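Local structure of Ice-binding protein isoform1a (Antarctomyces psychrotrophicus, 7BWX) at residues Val101-Ser106 / Val127-Thr132; Ile179-Gly184 / Asp200-Thr205. The protein probably binds to ice crystals, apparently recognising water molecules of the prism planes, and so acts as an antifreeze protein. The protein carries 1 engineered substitution. One frame throughout, in Å; residues are numbered along the deposited sequence.

Contact 1: residues Val101-Ser106 / Val127-Thr132. With SO4 (sulfate ion), chain H.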
loop_
_atom_site.group_PDB
_atom_site.type_symbol
_atom_site.label_atom_id
_atom_site.label_comp_id
_atom_site.label_asym_id
_atom_site.label_seq_id
_atom_site.Cartn_x
_atom_site.Cartn_y
_atom_site.Cartn_z
ATOM N N VAL A 101 -8.140 0.571 -14.194
ATOM C CA VAL A 101 -7.189 -0.533 -13.943
ATOM C C VAL A 101 -6.049 -0.302 -14.912
ATOM O O VAL A 101 -6.245 -0.465 -16.164
ATOM C CB VAL A 101 -7.909 -1.887 -14.101
ATOM C CG1 VAL A 101 -7.019 -3.074 -13.737
ATOM C CG2 VAL A 101 -9.183 -1.893 -13.285
ATOM N N TYR A 102 -4.905 0.107 -14.392
ATOM C CA TYR A 102 -3.715 0.496 -15.183
ATOM C C TYR A 102 -2.705 -0.646 -15.121
ATOM O O TYR A 102 -2.238 -1.008 -13.992
ATOM C CB TYR A 102 -3.096 1.769 -14.605
ATOM C CG TYR A 102 -3.958 2.990 -14.784
ATOM C CD1 TYR A 102 -5.022 3.267 -13.958
ATOM C CD2 TYR A 102 -3.693 3.894 -15.801
ATOM C CE1 TYR A 102 -5.808 4.398 -14.132
ATOM C CE2 TYR A 102 -4.510 4.981 -16.045
ATOM C CZ TYR A 102 -5.552 5.251 -15.193
ATOM O OH TYR A 102 -6.342 6.340 -15.436
ATOM N N LYS A 103 -2.380 -1.212 -16.279
ATOM C CA LYS A 103 -1.421 -2.333 -16.397
ATOM C C LYS A 103 -0.046 -1.797 -16.737
ATOM O O LYS A 103 0.142 -1.151 -17.824
ATOM C CB LYS A 103 -1.946 -3.346 -17.421
ATOM C CG LYS A 103 -0.993 -4.470 -17.797
ATOM C CD LYS A 103 -1.679 -5.581 -18.608
ATOM C CE LYS A 103 -1.675 -5.338 -20.097
ATOM N NZ LYS A 103 -0.294 -5.397 -20.650
ATOM N N TYR A 104 0.932 -2.126 -15.907
ATOM C CA TYR A 104 2.358 -1.857 -16.145
ATOM C C TYR A 104 3.114 -3.175 -16.190
ATOM O O TYR A 104 3.099 -3.936 -15.158
ATOM C CB TYR A 104 2.928 -0.933 -15.070
ATOM C CG TYR A 104 2.388 0.479 -15.113
ATOM C CD1 TYR A 104 1.165 0.803 -14.556
ATOM C CD2 TYR A 104 3.110 1.492 -15.712
ATOM C CE1 TYR A 104 0.652 2.090 -14.591
ATOM C CE2 TYR A 104 2.626 2.794 -15.742
ATOM C CZ TYR A 104 1.391 3.092 -15.199
ATOM O OH TYR A 104 0.953 4.382 -15.222
ATOM N N ASP A 105 3.851 -3.419 -17.280
ATOM C CA ASP A 105 4.526 -4.719 -17.491
ATOM C C ASP A 105 5.894 -4.760 -16.849
ATOM O O ASP A 105 6.450 -5.849 -16.771
ATOM C CB ASP A 105 4.741 -5.025 -18.966
ATOM C CG ASP A 105 3.474 -4.979 -19.773
ATOM O OD1 ASP A 105 2.413 -5.375 -19.236
ATOM O OD2 ASP A 105 3.577 -4.559 -20.962
ATOM N N SER A 106 6.477 -3.645 -16.437
ATOM C CA SER A 106 7.847 -3.711 -15.903
ATOM C C SER A 106 7.985 -2.792 -14.672
ATOM O O SER A 106 6.967 -2.250 -14.240
ATOM C CB SER A 106 8.788 -3.424 -17.060
ATOM O OG SER A 106 8.637 -2.082 -17.484
ATOM N N VAL A 127 -6.807 0.771 -9.645
ATOM C CA VAL A 127 -6.011 -0.463 -9.415
ATOM C C VAL A 127 -4.793 -0.345 -10.313
ATOM O O VAL A 127 -4.953 -0.349 -11.549
ATOM C CB VAL A 127 -6.797 -1.755 -9.676
ATOM C CG1 VAL A 127 -5.909 -2.942 -9.374
ATOM C CG2 VAL A 127 -8.083 -1.820 -8.919
ATOM N N PHE A 128 -3.624 -0.192 -9.707
ATOM C CA PHE A 128 -2.345 -0.211 -10.403
ATOM C C PHE A 128 -1.826 -1.636 -10.374
ATOM O O PHE A 128 -1.401 -2.094 -9.316
ATOM C CB PHE A 128 -1.421 0.832 -9.807
ATOM C CG PHE A 128 -1.905 2.238 -10.080
ATOM C CD1 PHE A 128 -1.533 2.902 -11.240
ATOM C CD2 PHE A 128 -2.702 2.896 -9.166
ATOM C CE1 PHE A 128 -2.003 4.187 -11.508
ATOM C CE2 PHE A 128 -3.142 4.191 -9.397
ATOM C CZ PHE A 128 -2.795 4.832 -10.579
ATOM N N GLN A 129 -1.763 -2.242 -11.558
ATOM C CA GLN A 129 -1.252 -3.620 -11.759
ATOM C C GLN A 129 0.206 -3.476 -12.148
ATOM O O GLN A 129 0.491 -3.255 -13.372
ATOM C CB GLN A 129 -2.075 -4.380 -12.804
ATOM C CG GLN A 129 -3.550 -4.461 -12.475
ATOM C CD GLN A 129 -4.296 -5.193 -13.562
ATOM O OE1 GLN A 129 -4.117 -4.883 -14.746
ATOM N NE2 GLN A 129 -5.148 -6.131 -13.178
ATOM N N LEU A 130 1.094 -3.501 -11.160
ATOM C CA LEU A 130 2.545 -3.323 -11.365
ATOM C C LEU A 130 3.183 -4.712 -11.412
ATOM O O LEU A 130 3.209 -5.403 -10.404
ATOM C CB LEU A 130 3.106 -2.427 -10.261
ATOM C CG LEU A 130 2.327 -1.132 -10.017
ATOM C CD1 LEU A 130 2.983 -0.265 -8.957
ATOM C CD2 LEU A 130 2.153 -0.320 -11.295
ATOM N N ALA A 131 3.574 -5.175 -12.591
ATOM C CA ALA A 131 4.006 -6.575 -12.752
ATOM C C ALA A 131 5.207 -6.887 -11.855
ATOM O O ALA A 131 5.309 -8.046 -11.481
ATOM C CB ALA A 131 4.314 -6.903 -14.190
ATOM N N THR A 132 6.126 -5.964 -11.597
ATOM C CA THR A 132 7.315 -6.250 -10.766
ATOM C C THR A 132 7.391 -5.244 -9.608
ATOM O O THR A 132 6.500 -5.289 -8.742
ATOM C CB THR A 132 8.608 -6.343 -11.580
ATOM O OG1 THR A 132 8.913 -5.088 -12.188
ATOM C CG2 THR A 132 8.543 -7.454 -12.618
HETATM S S SO4 H . 11.834 -5.398 -14.458
HETATM O O1 SO4 H . 11.441 -5.554 -13.047
HETATM O O2 SO4 H . 13.151 -4.814 -14.516
HETATM O O3 SO4 H . 11.828 -6.709 -15.086
HETATM O O4 SO4 H . 10.924 -4.517 -15.201
HETATM O O HOH W 1 6.045 -3.103 -11.719
#
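The rings of Y102 and F128 lie side by side, planes 18° apart but slid until they barely overlap, centroids 5.3 Å apart. Y104 CE1 sits at the F128 edge, 4.1 Å from F128 CD1; V127 O and Q129 O lie at the edges of the Y102 and Y104 rings, near their planes. These rings lie on the buried face of strands in a right-handed β-helix, Y102 also stacking on F97 and F128 on W155. L130 CD2 approaches Y104 CD1 obliquely at 3.6 Å; flat rings and a branched leucine suit closely stacked coils. Parallel strands 101-104 and 127-130 share four backbone hydrogen bonds, the last from A131 just past the strand. On the other face, Q129 extends beyond CG (chi2 179°) and crosses V101, CD 3.5 Å from V101 CG1, while NE2 donates to the carbonyls of G77 and L80. Replacing Q129 by alanine removes the amide, and both carbonyls would probably lose this donor and V101 CG1 the group across it. K103 forms salt bridges with D105 and D85. One water links T132 N to S106 O; a sulfate, probably from the crystallisation liquor, bonds A107 N and takes T132 OG1 on O1 at 2.7 Å.

Contact 2: residues Ile179-Gly184 / Asp200-Thr205; sequences IAAQTG and DSNTVT
N202 turns its amide inward against A181, whose CB lies 3.5 Å from N202 OD1; this is the buried, closely packed part of the contact. With CG anti to its carbonyl carbon (chi1 -52°), the asparagine reaches back from its own segment to the turn of the other. ND2 donates to Q182 O at 2.9 Å; the acceptor lies close to the amide plane, though the donor stands 42° out of the carbonyl plane and the bond is bent. The same nitrogen also bonds A185 O, while OD1 receives a bond from D200 N of its own segment at 2.7 Å. Both ends of this buried amide are therefore occupied, which fixes its rotation, and the small alanine methyl packs directly against it. These segments form stacked corners of the right-handed β-helix: strand 179-181 runs into the turn at Q182-G184, and the next coil bends through S201 and N202 before strand 203-205. G184 N donates to D200 O at 3.1 Å in the carbonyl plane, and glycine tolerates the positive phi there. Farther out is the partly exposed side, where polar side chains meet. T183 and D200 lie side by side, and T183 OG1 donates to D200 OD2 at 2.8 Å, meeting it from 70° above the carboxylate plane. S201 OG donates to the other oxygen, OD1, so the carboxylate of D200, on its short side chain, accepts from two hydroxyls, one from each segment. The Q182 side chain leads away from 200-205 and rests on T165.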
loop_
_atom_site.group_PDB
_atom_site.type_symbol
_atom_site.label_atom_id
_atom_site.label_comp_id
_atom_site.label_asym_id
_atom_site.label_seq_id
_atom_site.Cartn_x
_atom_site.Cartn_y
_atom_site.Cartn_z
ATOM N N ILE A 179 7.590 -5.062 1.596
ATOM C CA ILE A 179 7.309 -3.599 1.562
ATOM C C ILE A 179 8.322 -2.951 2.467
ATOM O O ILE A 179 8.333 -3.280 3.645
ATOM C CB ILE A 179 5.874 -3.225 1.936
ATOM C CG1 ILE A 179 4.876 -3.879 1.009
ATOM C CG2 ILE A 179 5.688 -1.697 1.908
ATOM C CD1 ILE A 179 3.448 -3.717 1.418
ATOM N N ALA A 180 9.119 -2.028 1.933
ATOM C CA ALA A 180 10.119 -1.252 2.701
ATOM C C ALA A 180 9.725 0.230 2.624
ATOM O O ALA A 180 9.665 0.788 1.528
ATOM C CB ALA A 180 11.491 -1.495 2.181
ATOM N N ALA A 181 9.400 0.814 3.771
ATOM C CA ALA A 181 9.148 2.254 3.898
ATOM C C ALA A 181 10.420 2.874 4.474
ATOM O O ALA A 181 10.798 2.585 5.625
ATOM C CB ALA A 181 7.905 2.449 4.707
ATOM N N GLN A 182 11.096 3.668 3.668
ATOM C CA GLN A 182 12.352 4.329 4.076
ATOM C C GLN A 182 12.042 5.550 4.962
ATOM O O GLN A 182 10.860 5.945 5.103
ATOM C CB GLN A 182 13.173 4.687 2.840
ATOM C CG GLN A 182 13.648 3.439 2.100
ATOM C CD GLN A 182 14.439 3.738 0.852
ATOM O OE1 GLN A 182 14.381 4.810 0.274
ATOM N NE2 GLN A 182 15.217 2.757 0.439
ATOM N N THR A 183 13.096 6.060 5.596
ATOM C CA THR A 183 13.041 7.118 6.621
ATOM C C THR A 183 12.012 8.171 6.235
ATOM O O THR A 183 12.150 8.841 5.224
ATOM C CB THR A 183 14.412 7.789 6.822
ATOM O OG1 THR A 183 15.381 6.742 6.885
ATOM C CG2 THR A 183 14.467 8.602 8.096
ATOM N N GLY A 184 11.027 8.324 7.084
ATOM C CA GLY A 184 10.116 9.468 7.050
ATOM C C GLY A 184 9.014 9.278 6.054
ATOM O O GLY A 184 8.178 10.203 5.970
ATOM N N ASP A 200 11.005 2.690 8.890
ATOM C CA ASP A 200 11.969 3.601 9.533
ATOM C C ASP A 200 11.269 4.965 9.699
ATOM O O ASP A 200 11.121 5.660 8.689
ATOM C CB ASP A 200 13.251 3.663 8.708
ATOM C CG ASP A 200 14.301 4.605 9.325
ATOM O OD1 ASP A 200 14.013 5.274 10.336
ATOM O OD2 ASP A 200 15.383 4.678 8.784
ATOM N N SER A 201 10.854 5.301 10.915
ATOM C CA SER A 201 10.277 6.609 11.272
ATOM C C SER A 201 9.158 6.935 10.314
ATOM O O SER A 201 9.097 8.082 9.809
ATOM C CB SER A 201 11.375 7.652 11.244
ATOM O OG SER A 201 12.484 7.121 11.969
ATOM N N ASN A 202 8.211 6.016 10.165
ATOM C CA ASN A 202 7.095 6.230 9.221
ATOM C C ASN A 202 5.827 6.605 9.964
ATOM O O ASN A 202 5.696 6.373 11.183
ATOM C CB ASN A 202 6.811 5.001 8.363
ATOM C CG ASN A 202 8.070 4.532 7.695
ATOM O OD1 ASN A 202 8.564 3.448 8.009
ATOM N ND2 ASN A 202 8.561 5.340 6.777
ATOM N N THR A 203 4.869 7.141 9.227
ATOM C CA THR A 203 3.493 7.281 9.735
ATOM C C THR A 203 2.572 6.621 8.733
ATOM O O THR A 203 2.612 6.985 7.565
ATOM C CB THR A 203 3.054 8.738 9.937
ATOM O OG1 THR A 203 4.065 9.306 10.750
ATOM C CG2 THR A 203 1.698 8.850 10.606
ATOM N N VAL A 204 1.765 5.700 9.194
ATOM C CA VAL A 204 0.767 4.998 8.370
ATOM C C VAL A 204 -0.573 5.183 9.048
ATOM O O VAL A 204 -0.738 4.786 10.245
ATOM C CB VAL A 204 1.099 3.498 8.247
ATOM C CG1 VAL A 204 0.052 2.811 7.375
ATOM C CG2 VAL A 204 2.513 3.280 7.788
ATOM N N THR A 205 -1.501 5.760 8.324
ATOM C CA THR A 205 -2.859 5.994 8.823
ATOM C C THR A 205 -3.887 5.321 7.923
ATOM O O THR A 205 -4.115 5.779 6.783
ATOM C CB THR A 205 -3.122 7.508 8.928
ATOM O OG1 THR A 205 -2.102 8.060 9.750
ATOM C CG2 THR A 205 -4.495 7.786 9.501
#

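Overall arrangement
Both contacts join coils of the same β-helix, on opposite sides of the chain's centre, with their own centres about 23 Å apart and their nearest atoms about 10 Å apart. Contact 1 pairs most of two strands, so regular backbone bonds and interior aromatic and aliphatic side chains hold it; the other face mixes valines, a lysine and a glutamine, part of it covered by the end of helix 61-79. Contact 2 joins corners, where strand pairing lapses and amide, hydroxyl and carboxylate groups take over much of the bonding. It buries about half as much surface, 274 against 558 Å². Each is partly buried, but N202 brings a polar group into the interior, whereas contact 1 places rings there.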